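Local coordinates for conserved hypothetical protein (Staphylococcus aureus subsp. aureus, PDB 2AP3) that is of unknown function but belongs to a family of putative cell-wall binding lipoproteins, so it may act at the bacterial envelope, at residues 23-28 / 190-195; 36-41 / 82-87; 119-124 / 182-187. All blocks are in the same frame, centred on the assembly; numbering follows the deposited sequence.

Contact 1: 23-28 / 190-195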
# COMPACT_ATOMS: atom_id res chain seq x y z
N LYS A 23 -8.46 -6.39 -19.41
CA LYS A 23 -7.18 -5.90 -19.94
C LYS A 23 -6.80 -4.51 -19.43
O LYS A 23 -5.61 -4.24 -19.18
CB LYS A 23 -7.21 -5.88 -21.47
CG LYS A 23 -5.83 -5.85 -22.15
CD LYS A 23 -5.56 -7.15 -22.89
CE LYS A 23 -4.15 -7.18 -23.48
NZ LYS A 23 -4.10 -7.95 -24.77
N GLN A 24 -7.78 -3.62 -19.35
CA GLN A 24 -7.55 -2.29 -18.80
C GLN A 24 -7.19 -2.40 -17.32
O GLN A 24 -6.28 -1.72 -16.85
CB GLN A 24 -8.76 -1.39 -19.02
CG GLN A 24 -8.92 -0.96 -20.48
CD GLN A 24 -10.35 -0.58 -20.86
OE1 GLN A 24 -11.24 -0.47 -20.01
NE2 GLN A 24 -10.58 -0.38 -22.16
N VAL A 25 -7.87 -3.31 -16.62
CA VAL A 25 -7.60 -3.56 -15.19
C VAL A 25 -6.22 -4.16 -14.96
O VAL A 25 -5.54 -3.84 -13.98
CB VAL A 25 -8.72 -4.43 -14.52
CG1 VAL A 25 -8.35 -4.78 -13.09
CG2 VAL A 25 -10.06 -3.69 -14.55
N ASP A 26 -5.78 -5.03 -15.88
CA ASP A 26 -4.46 -5.65 -15.75
C ASP A 26 -3.31 -4.73 -16.16
O ASP A 26 -2.21 -4.83 -15.59
CB ASP A 26 -4.40 -7.00 -16.46
CG ASP A 26 -4.75 -8.16 -15.54
OD1 ASP A 26 -5.00 -9.27 -16.06
OD2 ASP A 26 -4.77 -7.98 -14.30
N LYS A 27 -3.56 -3.82 -17.11
CA LYS A 27 -2.56 -2.82 -17.51
C LYS A 27 -2.28 -1.90 -16.32
O LYS A 27 -1.13 -1.58 -16.03
CB LYS A 27 -3.06 -1.99 -18.70
CG LYS A 27 -2.07 -0.95 -19.21
CD LYS A 27 -1.05 -1.57 -20.16
CE LYS A 27 0.14 -0.66 -20.39
NZ LYS A 27 1.14 -0.76 -19.29
N ILE A 28 -3.34 -1.49 -15.65
CA ILE A 28 -3.23 -0.67 -14.45
C ILE A 28 -2.46 -1.42 -13.35
O ILE A 28 -1.63 -0.83 -12.66
CB ILE A 28 -4.63 -0.22 -13.97
CG1 ILE A 28 -5.22 0.78 -14.96
CG2 ILE A 28 -4.55 0.43 -12.61
CD1 ILE A 28 -6.70 1.03 -14.79
N LYS A 190 -10.89 -12.74 -6.45
CA LYS A 190 -12.12 -13.55 -6.44
C LYS A 190 -13.18 -13.02 -7.43
O LYS A 190 -13.83 -13.81 -8.12
CB LYS A 190 -12.71 -13.72 -5.02
CG LYS A 190 -13.70 -12.63 -4.59
CD LYS A 190 -14.58 -13.07 -3.43
CE LYS A 190 -15.78 -12.15 -3.29
NZ LYS A 190 -16.72 -12.57 -2.21
N GLU A 191 -13.34 -11.70 -7.48
CA GLU A 191 -14.32 -11.10 -8.37
C GLU A 191 -13.91 -11.26 -9.82
O GLU A 191 -14.77 -11.43 -10.70
CB GLU A 191 -14.57 -9.63 -8.03
CG GLU A 191 -15.06 -9.39 -6.59
CD GLU A 191 -16.41 -10.01 -6.27
OE1 GLU A 191 -16.85 -9.90 -5.10
OE2 GLU A 191 -17.06 -10.59 -7.17
N LYS A 192 -12.60 -11.23 -10.07
CA LYS A 192 -12.06 -11.45 -11.41
C LYS A 192 -12.37 -12.85 -11.92
O LYS A 192 -12.71 -13.02 -13.10
CB LYS A 192 -10.55 -11.21 -11.44
CG LYS A 192 -10.17 -9.74 -11.50
CD LYS A 192 -8.67 -9.59 -11.41
CE LYS A 192 -8.26 -8.13 -11.43
NZ LYS A 192 -6.78 -7.96 -11.33
N GLN A 193 -12.24 -13.85 -11.04
CA GLN A 193 -12.54 -15.25 -11.38
C GLN A 193 -14.00 -15.42 -11.80
O GLN A 193 -14.28 -16.07 -12.81
CB GLN A 193 -12.23 -16.16 -10.19
CG GLN A 193 -10.78 -16.65 -10.10
CD GLN A 193 -10.60 -17.72 -9.03
OE1 GLN A 193 -10.80 -17.47 -7.85
NE2 GLN A 193 -10.22 -18.93 -9.45
N ASP A 194 -14.91 -14.81 -11.04
CA ASP A 194 -16.35 -14.83 -11.38
C ASP A 194 -16.65 -14.11 -12.68
O ASP A 194 -17.37 -14.64 -13.53
CB ASP A 194 -17.18 -14.20 -10.25
CG ASP A 194 -17.44 -15.16 -9.11
OD1 ASP A 194 -16.76 -16.21 -9.01
OD2 ASP A 194 -18.35 -14.86 -8.30
N VAL A 195 -16.10 -12.91 -12.84
CA VAL A 195 -16.33 -12.08 -14.03
C VAL A 195 -15.83 -12.81 -15.28
O VAL A 195 -16.48 -12.80 -16.33
CB VAL A 195 -15.65 -10.69 -13.89
CG1 VAL A 195 -15.57 -9.99 -15.22
CG2 VAL A 195 -16.41 -9.83 -12.89
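Lys-192 reaches from helix 157-195 to helix 10-30 and meets Val-25 and Asp-26 of segment 23-28. It also touches Lys-29, further along the same helix. The backbones stay well apart. The closest pair of CA atoms, in Val-25 and Lys-192, is separated by 9.8 Å. One long side chain therefore bridges most of the gap.

The charged part is a salt bridge. Lys-192 NZ lies 3.6 Å from Asp-26 OD2. This is too long to count as a hydrogen bond, and a single carboxylate oxygen carries it. OD1 of Asp-26 is turned away, 5.2 Å from Lys-192 NZ. The CB of Asp-26 does not point at helix 157-195, and it is the carboxylate that leans over to the ammonium group.

The apolar part lies next to the charge. Val-25 CG1 touches Lys-192 CE at 3.7 Å and is 4.0 Å from Lys-192 NZ. The lysine leaves its helix with CG opposite the carbonyl carbon (chi1 -79°). Beyond CG the chain is fully extended, which carries CE and NZ across to the valine. The lysine and valine side chains pass each other at a slant. Val-25 CG1 also packs on Leu-122 of helix 109-150, so one methyl meets both helices.

Nearby residues of segment 190-195 tie the end of helix 157-195 to helix 109-150. Glu-191 accepts a hydrogen bond from Gln-117, and the carbonyl of Val-195 accepts one from Lys-111.

The contact is small, burying 90 Å² in all. Asp-26 is exposed, so solvent probably screens the loose ion pair. The chemistry implies an amphipathic link between two helices: lysine methylene beside a buried valine, and ammonium beside an acid at the surface.

Contact 2: 36-41 / 82-87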
# COMPACT_ATOMS: atom_id res chain seq x y z
N LYS A 36 6.38 -2.52 -5.81
CA LYS A 36 7.25 -3.59 -5.34
C LYS A 36 8.67 -3.09 -5.05
O LYS A 36 9.28 -3.46 -4.05
CB LYS A 36 7.28 -4.76 -6.33
CG LYS A 36 5.99 -5.56 -6.38
CD LYS A 36 5.72 -6.31 -5.08
CE LYS A 36 4.61 -7.35 -5.27
NZ LYS A 36 4.12 -7.88 -3.97
N THR A 37 9.18 -2.21 -5.92
CA THR A 37 10.51 -1.63 -5.75
C THR A 37 10.55 -0.76 -4.50
O THR A 37 11.52 -0.80 -3.72
CB THR A 37 10.89 -0.78 -6.99
OG1 THR A 37 10.83 -1.61 -8.15
CG2 THR A 37 12.32 -0.23 -6.87
N VAL A 38 9.49 0.01 -4.28
CA VAL A 38 9.37 0.79 -3.03
C VAL A 38 9.46 -0.11 -1.79
O VAL A 38 10.19 0.18 -0.83
CB VAL A 38 8.03 1.58 -2.99
CG1 VAL A 38 7.79 2.16 -1.60
CG2 VAL A 38 8.01 2.65 -4.08
N GLY A 39 8.71 -1.20 -1.79
CA GLY A 39 8.76 -2.17 -0.70
C GLY A 39 10.15 -2.71 -0.44
O GLY A 39 10.55 -2.82 0.72
N LYS A 40 10.88 -3.03 -1.50
CA LYS A 40 12.27 -3.49 -1.33
C LYS A 40 13.16 -2.40 -0.72
O LYS A 40 13.97 -2.67 0.15
CB LYS A 40 12.85 -3.99 -2.64
CG LYS A 40 12.22 -5.29 -3.08
CD LYS A 40 12.79 -5.71 -4.43
CE LYS A 40 11.99 -6.85 -5.04
NZ LYS A 40 12.74 -7.40 -6.22
N LYS A 41 12.99 -1.17 -1.19
CA LYS A 41 13.84 -0.07 -0.73
C LYS A 41 13.53 0.24 0.74
O LYS A 41 14.43 0.47 1.54
CB LYS A 41 13.61 1.17 -1.59
CG LYS A 41 14.19 1.02 -3.00
CD LYS A 41 15.69 1.22 -3.04
CE LYS A 41 16.27 0.71 -4.36
NZ LYS A 41 15.61 1.24 -5.59
N PHE A 82 8.15 6.01 0.67
CA PHE A 82 6.74 5.63 0.64
C PHE A 82 5.88 6.55 -0.23
O PHE A 82 4.87 6.12 -0.76
CB PHE A 82 6.20 5.51 2.06
CG PHE A 82 4.81 4.97 2.14
CD1 PHE A 82 4.55 3.64 1.81
CD2 PHE A 82 3.76 5.77 2.53
CE1 PHE A 82 3.25 3.14 1.90
CE2 PHE A 82 2.45 5.28 2.62
CZ PHE A 82 2.21 3.95 2.29
N GLU A 83 6.30 7.81 -0.38
CA GLU A 83 5.57 8.75 -1.27
C GLU A 83 5.39 8.14 -2.65
O GLU A 83 4.35 8.38 -3.29
CB GLU A 83 6.34 10.06 -1.43
CG GLU A 83 6.39 10.90 -0.17
CD GLU A 83 7.03 12.28 -0.40
OE1 GLU A 83 6.92 12.83 -1.54
OE2 GLU A 83 7.65 12.81 0.53
N LYS A 84 6.40 7.42 -3.14
CA LYS A 84 6.32 6.81 -4.47
C LYS A 84 5.16 5.81 -4.55
O LYS A 84 4.49 5.71 -5.58
CB LYS A 84 7.65 6.15 -4.86
CG LYS A 84 8.81 7.12 -5.02
CD LYS A 84 10.11 6.34 -5.13
CE LYS A 84 11.33 7.22 -5.10
NZ LYS A 84 12.62 6.44 -5.20
N GLU A 85 4.93 5.06 -3.47
CA GLU A 85 3.78 4.13 -3.41
C GLU A 85 2.47 4.90 -3.43
O GLU A 85 1.54 4.58 -4.17
CB GLU A 85 3.86 3.19 -2.20
CG GLU A 85 2.59 2.32 -2.03
CD GLU A 85 2.73 1.22 -0.99
OE1 GLU A 85 3.89 0.84 -0.65
OE2 GLU A 85 1.67 0.74 -0.48
N GLU A 86 2.40 5.96 -2.62
CA GLU A 86 1.21 6.80 -2.58
C GLU A 86 0.92 7.37 -3.95
O GLU A 86 -0.24 7.33 -4.40
CB GLU A 86 1.40 7.91 -1.57
CG GLU A 86 1.51 7.38 -0.13
CD GLU A 86 1.63 8.51 0.85
OE1 GLU A 86 2.75 9.06 1.04
OE2 GLU A 86 0.58 8.88 1.41
N ASP A 87 1.97 7.88 -4.60
CA ASP A 87 1.83 8.49 -5.94
C ASP A 87 1.37 7.45 -6.96
O ASP A 87 0.58 7.75 -7.85
CB ASP A 87 3.14 9.16 -6.39
CG ASP A 87 3.50 10.42 -5.56
OD1 ASP A 87 2.66 10.96 -4.82
OD2 ASP A 87 4.66 10.89 -5.69
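Val-38 of helix 33-50 carries this contact, resting on Lys-84 and Glu-85 of helix 61-96. The CA of Val-38 is 6.5 Å from the CA of Glu-85, so the backbones come close here. Its two methyls divide the work. Val-38 CG2 sits against Lys-84 CB at 3.6 Å and also faces the start of the next residue, lying 4.0 Å from Glu-85 N. CG1 lies opposite the valine's own backbone N (chi1 169°). Val-38 CG1 lies 4.1 Å from Glu-85 CB and 4.3 Å from Phe-82 CA. The valine thus lies over the backbone and first side-chain carbons of helix 61-96.

The polar ends of its partners are engaged with other residues. The Glu-85 chain runs on extended, roughly at right angles to the valine, and its OE2 takes a hydrogen bond from His-129 of helix 109-150. Lys-84 forms a salt bridge with Glu-81, one turn earlier. The side chain of Phe-82 packs on Tyr-132, Ala-133 and Tyr-136 of helix 109-150, and also on Ile-42 of helix 33-50.

At the end of the segment, Lys-41 NZ comes within 6.0 Å of Lys-84 NZ. The side chain of Lys-41 also touches Glu-81, whose negative charge would be expected to ease the approach of the two lysines.

The two helix segments run 162° apart in direction, with axes 8.9 Å apart at their closest. Neighbouring helices packed nearly antiparallel, with an apolar side chain between them, are characteristic of an antiparallel helical bundle.

Contact 3: 119-124 / 182-187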
# COMPACT_ATOMS: atom_id res chain seq x y z
N ASP A 119 -15.74 -3.71 -10.02
CA ASP A 119 -15.48 -2.26 -9.92
C ASP A 119 -15.63 -1.72 -8.51
O ASP A 119 -14.89 -0.85 -8.08
CB ASP A 119 -16.43 -1.46 -10.82
CG ASP A 119 -15.91 -1.30 -12.21
OD1 ASP A 119 -14.70 -1.55 -12.46
OD2 ASP A 119 -16.73 -0.93 -13.09
N ASP A 120 -16.62 -2.24 -7.79
CA ASP A 120 -16.85 -1.79 -6.43
C ASP A 120 -15.75 -2.26 -5.49
O ASP A 120 -15.40 -1.54 -4.56
CB ASP A 120 -18.21 -2.26 -5.92
CG ASP A 120 -19.35 -1.57 -6.63
OD1 ASP A 120 -19.17 -0.45 -7.16
OD2 ASP A 120 -20.46 -2.14 -6.64
N VAL A 121 -15.22 -3.45 -5.73
CA VAL A 121 -14.14 -4.00 -4.92
C VAL A 121 -12.84 -3.26 -5.23
O VAL A 121 -12.06 -3.00 -4.32
CB VAL A 121 -14.01 -5.54 -5.07
CG1 VAL A 121 -12.84 -6.11 -4.25
CG2 VAL A 121 -15.31 -6.19 -4.61
N LEU A 122 -12.64 -2.90 -6.50
CA LEU A 122 -11.49 -2.08 -6.87
C LEU A 122 -11.59 -0.69 -6.22
O LEU A 122 -10.58 -0.18 -5.71
CB LEU A 122 -11.33 -1.99 -8.39
CG LEU A 122 -10.78 -3.26 -9.05
CD1 LEU A 122 -11.15 -3.32 -10.54
CD2 LEU A 122 -9.27 -3.38 -8.90
N LYS A 123 -12.79 -0.11 -6.20
CA LYS A 123 -13.03 1.12 -5.43
C LYS A 123 -12.67 0.95 -3.95
O LYS A 123 -12.02 1.81 -3.36
CB LYS A 123 -14.50 1.59 -5.58
CG LYS A 123 -14.76 2.26 -6.91
CD LYS A 123 -16.21 2.15 -7.37
CE LYS A 123 -16.33 2.62 -8.81
NZ LYS A 123 -17.69 2.47 -9.39
N GLU A 124 -13.05 -0.18 -3.36
CA GLU A 124 -12.73 -0.44 -1.95
C GLU A 124 -11.21 -0.58 -1.76
O GLU A 124 -10.66 -0.16 -0.72
CB GLU A 124 -13.46 -1.70 -1.45
CG GLU A 124 -13.43 -1.85 0.07
CD GLU A 124 -13.64 -0.52 0.79
OE1 GLU A 124 -14.74 0.06 0.70
OE2 GLU A 124 -12.69 -0.04 1.45
N THR A 182 -4.79 -6.47 2.63
CA THR A 182 -4.42 -7.76 2.04
C THR A 182 -5.67 -8.57 1.70
O THR A 182 -5.75 -9.18 0.62
CB THR A 182 -3.44 -8.53 2.95
OG1 THR A 182 -2.25 -7.75 3.13
CG2 THR A 182 -3.05 -9.88 2.32
N LYS A 183 -6.66 -8.54 2.60
CA LYS A 183 -7.96 -9.14 2.33
C LYS A 183 -8.60 -8.61 1.04
O LYS A 183 -9.15 -9.39 0.25
CB LYS A 183 -8.93 -8.96 3.50
CG LYS A 183 -8.78 -9.98 4.61
CD LYS A 183 -10.10 -10.11 5.36
CE LYS A 183 -9.99 -11.01 6.59
NZ LYS A 183 -11.30 -11.11 7.29
N VAL A 184 -8.55 -7.29 0.82
CA VAL A 184 -9.23 -6.70 -0.34
C VAL A 184 -8.50 -7.05 -1.63
O VAL A 184 -9.13 -7.24 -2.68
CB VAL A 184 -9.48 -5.17 -0.22
CG1 VAL A 184 -8.19 -4.37 -0.37
CG2 VAL A 184 -10.51 -4.71 -1.26
N LEU A 185 -7.17 -7.17 -1.56
CA LEU A 185 -6.40 -7.54 -2.74
C LEU A 185 -6.81 -8.95 -3.16
O LEU A 185 -6.90 -9.25 -4.35
CB LEU A 185 -4.90 -7.44 -2.50
CG LEU A 185 -4.32 -6.04 -2.23
CD1 LEU A 185 -2.80 -6.11 -2.00
CD2 LEU A 185 -4.69 -5.08 -3.37
N ASN A 186 -7.07 -9.79 -2.16
CA ASN A 186 -7.60 -11.14 -2.43
C ASN A 186 -9.01 -11.14 -3.00
O ASN A 186 -9.30 -11.89 -3.94
CB ASN A 186 -7.53 -12.02 -1.18
CG ASN A 186 -6.09 -12.32 -0.78
OD1 ASN A 186 -5.19 -12.29 -1.62
ND2 ASN A 186 -5.88 -12.62 0.50
N LYS A 187 -9.88 -10.30 -2.45
CA LYS A 187 -11.25 -10.19 -2.95
C LYS A 187 -11.26 -9.70 -4.40
O LYS A 187 -12.12 -10.11 -5.19
CB LYS A 187 -12.08 -9.27 -2.06
CG LYS A 187 -13.59 -9.36 -2.29
CD LYS A 187 -14.33 -8.36 -1.42
CE LYS A 187 -15.84 -8.50 -1.57
NZ LYS A 187 -16.54 -7.80 -0.46
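Lys-187, which lies across Val-121, is anchored in its own helix by a 2.9 Å hydrogen bond from Lys-187 N to Lys-183 O. Its CG stands opposite that N (chi1 -166°), and the chain beyond is extended. The methylenes pass the valine at about a right angle. Val-121 CG1 is 3.9 Å from Lys-187 CG, and Val-121 CG2 is equally far from Lys-187 CE. The aliphatic part of the lysine covers both methyls.

Val-184, one turn earlier, also meets Val-121 CG1 and adds a touch on its carbonyl oxygen. Val-184 CG2 is 4.0 Å from Val-121 CG1 and 3.8 Å from Val-121 O, so it lies against backbone as well as side chain. Val-184 CG2 is also 4.2 Å from Glu-124 CB.

Both valines are buried. Around them, Val-121 also packs on Val-188 and Glu-191, and Val-184 on Leu-128, which continues the seam along both helices. The segment axes approach to 9.3 Å with directions 159° apart. Valines inside and a lysine's methylene chain along the margin are characteristic of an amphipathic, antiparallel helix pair in a helical bundle.

From the N terminus, helix 10-30 supplies the first half of contact 1, which closes only when the chain reaches the end of helix 157-195. Contacts 2 and 3 both fall within that wide loop. Contact 2 closes a loop of 40 residues, pairing helix 33-50 with helix 61-96. Contact 3 follows it in series, pairing helix 109-150 with helix 157-195. The loops of contacts 2 and 3 do not cross. Contacts 1 and 3 share helix 157-195 and touch each other, with centres about 11 Å apart. Contact 2 stands apart, its centre about 20 Å from that of contact 3. Together they join the first and last helices and two successive antiparallel pairs.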